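Local atomic coordinates of 2-hydroxymethyl glutarate dehydrogenase (Eubacterium barkeri, PDB entry 3CKY), a protein that catalyses the NAD-dependent interconversion of 2-formylglutarate and (S)-2-hydroxymethylglutarate, a step in the fermentation of nicotinate. Residues A[237-242]-A[277-282]; A[29-34]-A[47-52]. All coordinates share one frame; numbering follows the deposited sequence.

Contact 1: residues A[237-242]-A[277-282]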
ATOM      1  N   ALA A 237       4.842 -22.471   6.190  1.00 40.82           N
ATOM      2  CA  ALA A 237       3.470 -22.246   5.728  1.00 40.83           C
ATOM      3  C   ALA A 237       3.179 -20.781   5.459  1.00 40.34           C
ATOM      4  O   ALA A 237       3.557 -19.905   6.239  1.00 40.16           O
ATOM      5  CB  ALA A 237       2.442 -22.811   6.735  1.00 40.17           C
ATOM      6  N   MET A 238       2.505 -20.531   4.339  1.00 40.36           N
ATOM      7  CA  MET A 238       2.113 -19.177   3.949  1.00 40.34           C
ATOM      8  C   MET A 238       1.282 -18.499   5.052  1.00 40.22           C
ATOM      9  O   MET A 238       1.448 -17.307   5.305  1.00 40.13           O
ATOM     10  CB  MET A 238       1.339 -19.217   2.634  1.00 40.06           C
ATOM     11  CG  MET A 238       1.118 -17.843   2.018  1.00 40.22           C
ATOM     12  SD  MET A 238       0.156 -17.883   0.505  1.00 40.85           S
ATOM     13  CE  MET A 238       1.201 -18.834  -0.608  1.00 38.50           C
ATOM     14  N   ASP A 239       0.406 -19.268   5.708  1.00 40.17           N
ATOM     15  CA  ASP A 239      -0.391 -18.753   6.822  1.00 40.28           C
ATOM     16  C   ASP A 239       0.498 -18.200   7.924  1.00 40.25           C
ATOM     17  O   ASP A 239       0.180 -17.176   8.519  1.00 40.31           O
ATOM     18  CB  ASP A 239      -1.306 -19.836   7.410  1.00 39.91           C
ATOM     19  CG  ASP A 239      -2.485 -20.186   6.505  1.00 39.69           C
ATOM     20  OD1 ASP A 239      -3.000 -19.313   5.766  1.00 38.56           O
ATOM     21  OD2 ASP A 239      -2.925 -21.348   6.536  1.00 39.74           O
ATOM     22  N   LEU A 240       1.613 -18.873   8.185  1.00 40.25           N
ATOM     23  CA  LEU A 240       2.497 -18.479   9.275  1.00 40.33           C
ATOM     24  C   LEU A 240       3.300 -17.224   8.941  1.00 40.08           C
ATOM     25  O   LEU A 240       3.433 -16.323   9.758  1.00 39.96           O
ATOM     26  CB  LEU A 240       3.404 -19.634   9.672  1.00 40.16           C
ATOM     27  CG  LEU A 240       2.669 -20.836  10.257  1.00 42.16           C
ATOM     28  CD1 LEU A 240       3.634 -22.001  10.513  1.00 41.90           C
ATOM     29  CD2 LEU A 240       1.903 -20.446  11.551  1.00 42.62           C
ATOM     30  N   GLN A 241       3.815 -17.162   7.723  1.00 40.16           N
ATOM     31  CA  GLN A 241       4.490 -15.967   7.239  1.00 40.22           C
ATOM     32  C   GLN A 241       3.562 -14.739   7.240  1.00 40.10           C
ATOM     33  O   GLN A 241       3.984 -13.642   7.576  1.00 39.66           O
ATOM     34  CB  GLN A 241       5.034 -16.204   5.824  1.00 40.01           C
ATOM     35  CG  GLN A 241       5.721 -14.986   5.223  1.00 40.35           C
ATOM     36  CD  GLN A 241       6.922 -14.518   6.054  1.00 41.17           C
ATOM     37  OE1 GLN A 241       6.828 -13.563   6.839  1.00 43.01           O
ATOM     38  NE2 GLN A 241       8.050 -15.192   5.895  1.00 40.95           N
ATOM     39  N   HIS A 242       2.313 -14.947   6.825  1.00 40.26           N
ATOM     40  CA  HIS A 242       1.274 -13.928   6.869  1.00 40.54           C
ATOM     41  C   HIS A 242       1.000 -13.460   8.306  1.00 40.49           C
ATOM     42  O   HIS A 242       0.903 -12.264   8.564  1.00 40.27           O
ATOM     43  CB  HIS A 242      -0.030 -14.461   6.235  1.00 40.50           C
ATOM     44  CG  HIS A 242      -1.132 -13.449   6.206  1.00 40.59           C
ATOM     45  ND1 HIS A 242      -1.194 -12.458   5.248  1.00 41.92           N
ATOM     46  CD2 HIS A 242      -2.175 -13.233   7.043  1.00 39.65           C
ATOM     47  CE1 HIS A 242      -2.250 -11.697   5.482  1.00 40.69           C
ATOM     48  NE2 HIS A 242      -2.856 -12.144   6.566  1.00 40.06           N
ATOM     49  N   LEU A 277      -3.873 -21.256  -0.781  1.00 40.14           N
ATOM     50  CA  LEU A 277      -2.466 -21.652  -0.713  1.00 40.12           C
ATOM     51  C   LEU A 277      -1.873 -21.548   0.692  1.00 40.18           C
ATOM     52  O   LEU A 277      -0.681 -21.744   0.871  1.00 40.28           O
ATOM     53  CB  LEU A 277      -1.658 -20.792  -1.680  1.00 40.30           C
ATOM     54  CG  LEU A 277      -1.596 -21.111  -3.189  1.00 41.11           C
ATOM     55  CD1 LEU A 277      -2.662 -22.058  -3.691  1.00 40.26           C
ATOM     56  CD2 LEU A 277      -1.562 -19.806  -3.995  1.00 40.08           C
ATOM     57  N   GLY A 278      -2.709 -21.273   1.693  1.00 40.29           N
ATOM     58  CA  GLY A 278      -2.239 -21.016   3.054  1.00 40.50           C
ATOM     59  C   GLY A 278      -1.359 -22.070   3.703  1.00 40.69           C
ATOM     60  O   GLY A 278      -0.473 -21.742   4.507  1.00 40.63           O
ATOM     61  N   ARG A 279      -1.590 -23.335   3.355  1.00 41.33           N
ATOM     62  CA  ARG A 279      -0.847 -24.467   3.931  1.00 41.62           C
ATOM     63  C   ARG A 279       0.411 -24.845   3.145  1.00 41.22           C
ATOM     64  O   ARG A 279       1.229 -25.632   3.614  1.00 41.20           O
ATOM     65  CB  ARG A 279      -1.765 -25.689   4.028  1.00 42.54           C
ATOM     66  CG  ARG A 279      -2.898 -25.521   5.023  1.00 45.60           C
ATOM     67  CD  ARG A 279      -2.390 -25.681   6.436  1.00 51.44           C
ATOM     68  NE  ARG A 279      -1.795 -24.455   6.977  1.00 54.58           N
ATOM     69  CZ  ARG A 279      -0.839 -24.408   7.916  1.00 56.09           C
ATOM     70  NH1 ARG A 279      -0.395 -23.226   8.343  1.00 56.52           N
ATOM     71  NH2 ARG A 279      -0.311 -25.521   8.430  1.00 56.56           N
ATOM     72  N   GLU A 280       0.568 -24.285   1.956  1.00 40.66           N
ATOM     73  CA  GLU A 280       1.774 -24.491   1.174  1.00 40.74           C
ATOM     74  C   GLU A 280       2.880 -23.574   1.676  1.00 40.53           C
ATOM     75  O   GLU A 280       2.596 -22.573   2.342  1.00 40.26           O
ATOM     76  CB  GLU A 280       1.486 -24.194  -0.300  1.00 40.77           C
ATOM     77  CG  GLU A 280       0.435 -25.123  -0.887  1.00 41.43           C
ATOM     78  CD  GLU A 280       0.217 -24.968  -2.379  1.00 41.99           C
ATOM     79  OE1 GLU A 280      -0.697 -25.640  -2.889  1.00 46.15           O
ATOM     80  OE2 GLU A 280       0.933 -24.205  -3.063  1.00 43.88           O
ATOM     81  N   ASP A 281       4.132 -23.902   1.345  1.00 40.33           N
ATOM     82  CA  ASP A 281       5.240 -23.035   1.661  1.00 40.46           C
ATOM     83  C   ASP A 281       4.912 -21.647   1.129  1.00 40.74           C
ATOM     84  O   ASP A 281       4.244 -21.495   0.092  1.00 39.94           O
ATOM     85  CB  ASP A 281       6.553 -23.538   1.059  1.00 40.08           C
ATOM     86  CG  ASP A 281       7.712 -22.606   1.330  1.00 40.01           C
ATOM     87  OD1 ASP A 281       8.231 -22.637   2.459  1.00 38.59           O
ATOM     88  OD2 ASP A 281       8.083 -21.826   0.418  1.00 37.37           O
ATOM     89  N   MET A 282       5.387 -20.638   1.852  1.00 41.28           N
ATOM     90  CA  MET A 282       5.074 -19.263   1.529  1.00 42.45           C
ATOM     91  C   MET A 282       5.571 -18.802   0.153  1.00 41.11           C
ATOM     92  O   MET A 282       5.039 -17.861  -0.365  1.00 40.79           O
ATOM     93  CB  MET A 282       5.567 -18.330   2.645  1.00 42.99           C
ATOM     94  CG  MET A 282       7.030 -18.498   3.113  1.00 45.74           C
ATOM     95  SD  MET A 282       8.204 -17.359   2.383  1.00 51.18           S
ATOM     96  CE  MET A 282       8.690 -18.307   0.975  1.00 49.20           C
TER
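Met238 N and Asp239 N, in the first turn of helix 238-255, point into the loop 277-282, which joins two other helices of the all-helical second domain. Ala237 is the N-cap residue of the helix and forms a single beta bridge with Asp281. Met238 N donates to Glu280 O at 2.9 Å, nearly in line with the carbonyl bond, while Asp239 N reaches a lone pair of Gly278 O, also at 2.9 Å. The loop thus supplies acceptors to amides that a helix start cannot satisfy from its own preceding turn. A type I turn, Leu277 to Glu280, presents the Gly278 carbonyl, and glycine suits the place because a CB there would collide with Asp239 OD1. Asp239 divides its carboxylate: OD1 pairs with Arg273 of helix 260-274, and OD2 forms a salt bridge with Arg279, whose NE gives it a weak hydrogen bond at 3.3 Å. The Arg279 chain bends at chi2 and chi3 (-77° and 83°), which brings its guanidinium back to the helix with Ala237 CB over one face. With an alanine here instead of Asp239, both arginines would probably lose their shared carboxylate and the Arg279 head would be freer to swing. On the buried side Met238 has CG anti to its backbone N (chi1 -169°) and bends at its last torsion, which sets CE 3.6 Å from Leu277 CB.

Contact 2: residues A[29-34]-A[47-52]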
ATOM      1  N   THR A  29      14.811 -30.866  37.476  1.00 74.57           N
ATOM      2  CA  THR A  29      13.432 -31.228  37.796  1.00 74.69           C
ATOM      3  C   THR A  29      12.458 -30.477  36.890  1.00 74.71           C
ATOM      4  O   THR A  29      12.462 -29.246  36.859  1.00 74.55           O
ATOM      5  CB  THR A  29      13.087 -30.901  39.261  1.00 74.63           C
ATOM      6  OG1 THR A  29      13.972 -31.609  40.140  1.00 75.13           O
ATOM      7  CG2 THR A  29      11.648 -31.282  39.571  1.00 74.49           C
ATOM      8  N   VAL A  30      11.630 -31.229  36.165  1.00 74.84           N
ATOM      9  CA  VAL A  30      10.688 -30.668  35.196  1.00 74.99           C
ATOM     10  C   VAL A  30       9.243 -31.077  35.512  1.00 75.14           C
ATOM     11  O   VAL A  30       8.907 -32.262  35.488  1.00 75.00           O
ATOM     12  CB  VAL A  30      11.025 -31.124  33.751  1.00 75.00           C
ATOM     13  CG1 VAL A  30       9.969 -30.634  32.770  1.00 74.88           C
ATOM     14  CG2 VAL A  30      12.409 -30.639  33.337  1.00 74.65           C
ATOM     15  N   TYR A  31       8.402 -30.086  35.810  1.00 75.35           N
ATOM     16  CA  TYR A  31       6.955 -30.286  35.928  1.00 75.45           C
ATOM     17  C   TYR A  31       6.295 -29.957  34.592  1.00 75.46           C
ATOM     18  O   TYR A  31       6.810 -29.138  33.834  1.00 75.55           O
ATOM     19  CB  TYR A  31       6.372 -29.399  37.031  1.00 75.66           C
ATOM     20  CG  TYR A  31       6.986 -29.631  38.390  1.00 75.76           C
ATOM     21  CD1 TYR A  31       6.506 -30.628  39.235  1.00 76.42           C
ATOM     22  CD2 TYR A  31       8.051 -28.857  38.831  1.00 76.33           C
ATOM     23  CE1 TYR A  31       7.073 -30.844  40.492  1.00 76.04           C
ATOM     24  CE2 TYR A  31       8.624 -29.066  40.081  1.00 76.05           C
ATOM     25  CZ  TYR A  31       8.132 -30.059  40.905  1.00 75.96           C
ATOM     26  OH  TYR A  31       8.701 -30.253  42.137  1.00 75.73           O
ATOM     27  N   ALA A  32       5.162 -30.587  34.295  1.00 75.37           N
ATOM     28  CA  ALA A  32       4.531 -30.410  32.987  1.00 75.38           C
ATOM     29  C   ALA A  32       3.026 -30.713  32.953  1.00 75.35           C
ATOM     30  O   ALA A  32       2.541 -31.642  33.605  1.00 75.23           O
ATOM     31  CB  ALA A  32       5.253 -31.259  31.947  1.00 75.41           C
ATOM     32  N   PHE A  33       2.305 -29.901  32.179  1.00 75.38           N
ATOM     33  CA  PHE A  33       0.916 -30.166  31.818  1.00 75.33           C
ATOM     34  C   PHE A  33       0.633 -29.791  30.359  1.00 75.21           C
ATOM     35  O   PHE A  33       1.208 -28.843  29.819  1.00 75.12           O
ATOM     36  CB  PHE A  33      -0.053 -29.399  32.717  1.00 75.50           C
ATOM     37  CG  PHE A  33      -1.484 -29.487  32.260  1.00 75.55           C
ATOM     38  CD1 PHE A  33      -2.246 -30.615  32.535  1.00 76.16           C
ATOM     39  CD2 PHE A  33      -2.057 -28.461  31.521  1.00 75.75           C
ATOM     40  CE1 PHE A  33      -3.562 -30.710  32.097  1.00 76.01           C
ATOM     41  CE2 PHE A  33      -3.371 -28.545  31.082  1.00 75.74           C
ATOM     42  CZ  PHE A  33      -4.125 -29.670  31.371  1.00 75.77           C
ATOM     43  N   ASP A  34      -0.285 -30.536  29.752  1.00 75.21           N
ATOM     44  CA  ASP A  34      -0.749 -30.292  28.395  1.00 75.15           C
ATOM     45  C   ASP A  34      -2.172 -30.835  28.281  1.00 75.14           C
ATOM     46  O   ASP A  34      -2.528 -31.789  28.978  1.00 75.29           O
ATOM     47  CB  ASP A  34       0.175 -30.995  27.395  1.00 75.13           C
ATOM     48  CG  ASP A  34      -0.015 -30.504  25.970  1.00 75.25           C
ATOM     49  OD1 ASP A  34       0.967 -30.017  25.372  1.00 75.57           O
ATOM     50  OD2 ASP A  34      -1.142 -30.597  25.445  1.00 75.39           O
ATOM     51  N   GLY A  47      11.365 -38.728  32.831  1.00 72.43           N
ATOM     52  CA  GLY A  47      11.559 -38.271  34.210  1.00 72.59           C
ATOM     53  C   GLY A  47      10.780 -37.035  34.626  1.00 72.71           C
ATOM     54  O   GLY A  47      10.980 -36.521  35.726  1.00 72.68           O
ATOM     55  N   ALA A  48       9.895 -36.549  33.761  1.00 72.89           N
ATOM     56  CA  ALA A  48       9.079 -35.380  34.080  1.00 73.02           C
ATOM     57  C   ALA A  48       8.031 -35.735  35.129  1.00 73.18           C
ATOM     58  O   ALA A  48       7.572 -36.877  35.196  1.00 73.01           O
ATOM     59  CB  ALA A  48       8.402 -34.847  32.830  1.00 72.94           C
ATOM     60  N   GLN A  49       7.666 -34.753  35.949  1.00 73.34           N
ATOM     61  CA  GLN A  49       6.587 -34.913  36.914  1.00 73.53           C
ATOM     62  C   GLN A  49       5.298 -34.286  36.374  1.00 73.44           C
ATOM     63  O   GLN A  49       5.209 -33.069  36.205  1.00 73.35           O
ATOM     64  CB  GLN A  49       6.976 -34.299  38.261  1.00 73.70           C
ATOM     65  CG  GLN A  49       8.064 -35.089  38.996  1.00 74.23           C
ATOM     66  CD  GLN A  49       8.197 -34.706  40.462  1.00 74.41           C
ATOM     67  OE1 GLN A  49       9.287 -34.372  40.928  1.00 75.81           O
ATOM     68  NE2 GLN A  49       7.088 -34.755  41.195  1.00 75.31           N
ATOM     69  N   ALA A  50       4.305 -35.129  36.098  1.00 73.34           N
ATOM     70  CA  ALA A  50       3.039 -34.675  35.528  1.00 73.16           C
ATOM     71  C   ALA A  50       2.230 -33.864  36.540  1.00 73.04           C
ATOM     72  O   ALA A  50       2.299 -34.108  37.747  1.00 72.96           O
ATOM     73  CB  ALA A  50       2.228 -35.860  35.024  1.00 73.04           C
ATOM     74  N   CYS A  51       1.479 -32.890  36.031  1.00 72.89           N
ATOM     75  CA  CYS A  51       0.606 -32.052  36.850  1.00 72.67           C
ATOM     76  C   CYS A  51      -0.817 -32.069  36.295  1.00 72.55           C
ATOM     77  O   CYS A  51      -1.035 -32.350  35.116  1.00 72.54           O
ATOM     78  CB  CYS A  51       1.129 -30.614  36.896  1.00 72.70           C
ATOM     79  SG  CYS A  51       2.759 -30.425  37.633  1.00 72.35           S
ATOM     80  N   GLU A  52      -1.773 -31.749  37.161  1.00 72.23           N
ATOM     81  CA  GLU A  52      -3.198 -31.813  36.839  1.00 72.01           C
ATOM     82  C   GLU A  52      -3.651 -30.686  35.915  1.00 71.76           C
ATOM     83  O   GLU A  52      -4.592 -30.849  35.138  1.00 71.67           O
ATOM     84  CB  GLU A  52      -3.999 -31.740  38.138  1.00 72.10           C
ATOM     85  CG  GLU A  52      -5.455 -32.134  38.033  1.00 72.20           C
ATOM     86  CD  GLU A  52      -6.181 -31.907  39.337  1.00 72.07           C
ATOM     87  OE1 GLU A  52      -6.307 -30.735  39.749  1.00 71.86           O
ATOM     88  OE2 GLU A  52      -6.615 -32.900  39.956  1.00 72.80           O
TER
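The beta-alpha-beta unit made of strand 29-33, helix 37-44 and strand 49-50 in the Rossmann domain closes here, where Tyr31 pairs with Gln49 and Ala32 with Ala50 in parallel register. A ladder of three backbone bonds joins them: Gln49 N donates to Val30 O at 2.8 Å, Ala32 N to Gln49 O at 3.1 Å, and Cys51 N then donates to Ala32 O at 2.9 Å. On one face the Tyr31 ring and the Gln49 chain run side by side, ring and amide planes 49° apart, with Tyr31 CD1 3.8 Å from Gln49 CB. Cys51 SG lies obliquely to the same ring and meets Tyr31 CB at 3.8 Å. Ala32 and Ala50 point to the other face, where Ala50 packs on Val40 and Val44 of helix 37-44; Ala48 touches Val43 of that helix and Leu24 of helix 16-25. Such short side chains probably allow helix and strand to come close. Farther along, Phe33 has its CG anti to the backbone N (chi1 172°), which carries CD1 to 3.3 Å from Cys51 O, the oxygen lying at the ring's edge. That edge carries slightly positive hydrogens, so the approach is probably mildly attractive and supplements the backbone bonds where the strand pairing ends.

From the N terminus, contact 2 comes first: the chain runs along strand 29-33, passes through helix 37-44 and returns to pair at 47-52, closing a short loop with 12 residues between its segments. Strand 49-50 is thereby added beside 29-33 as the outermost strand, within this chain, on one edge of the Rossmann sheet. The chain then completes that domain and passes through helix 169-197 before contact 1 opens. There, 237-242 and 277-282 close a longer, mostly helical loop of the second domain that holds helices 238-255 and 260-274. The two loops follow in series, neither enclosing nor crossing the other. Their centres lie 33 Å apart and their nearest atoms about 17 Å apart; the two do not touch, and each ties together parts of a different domain.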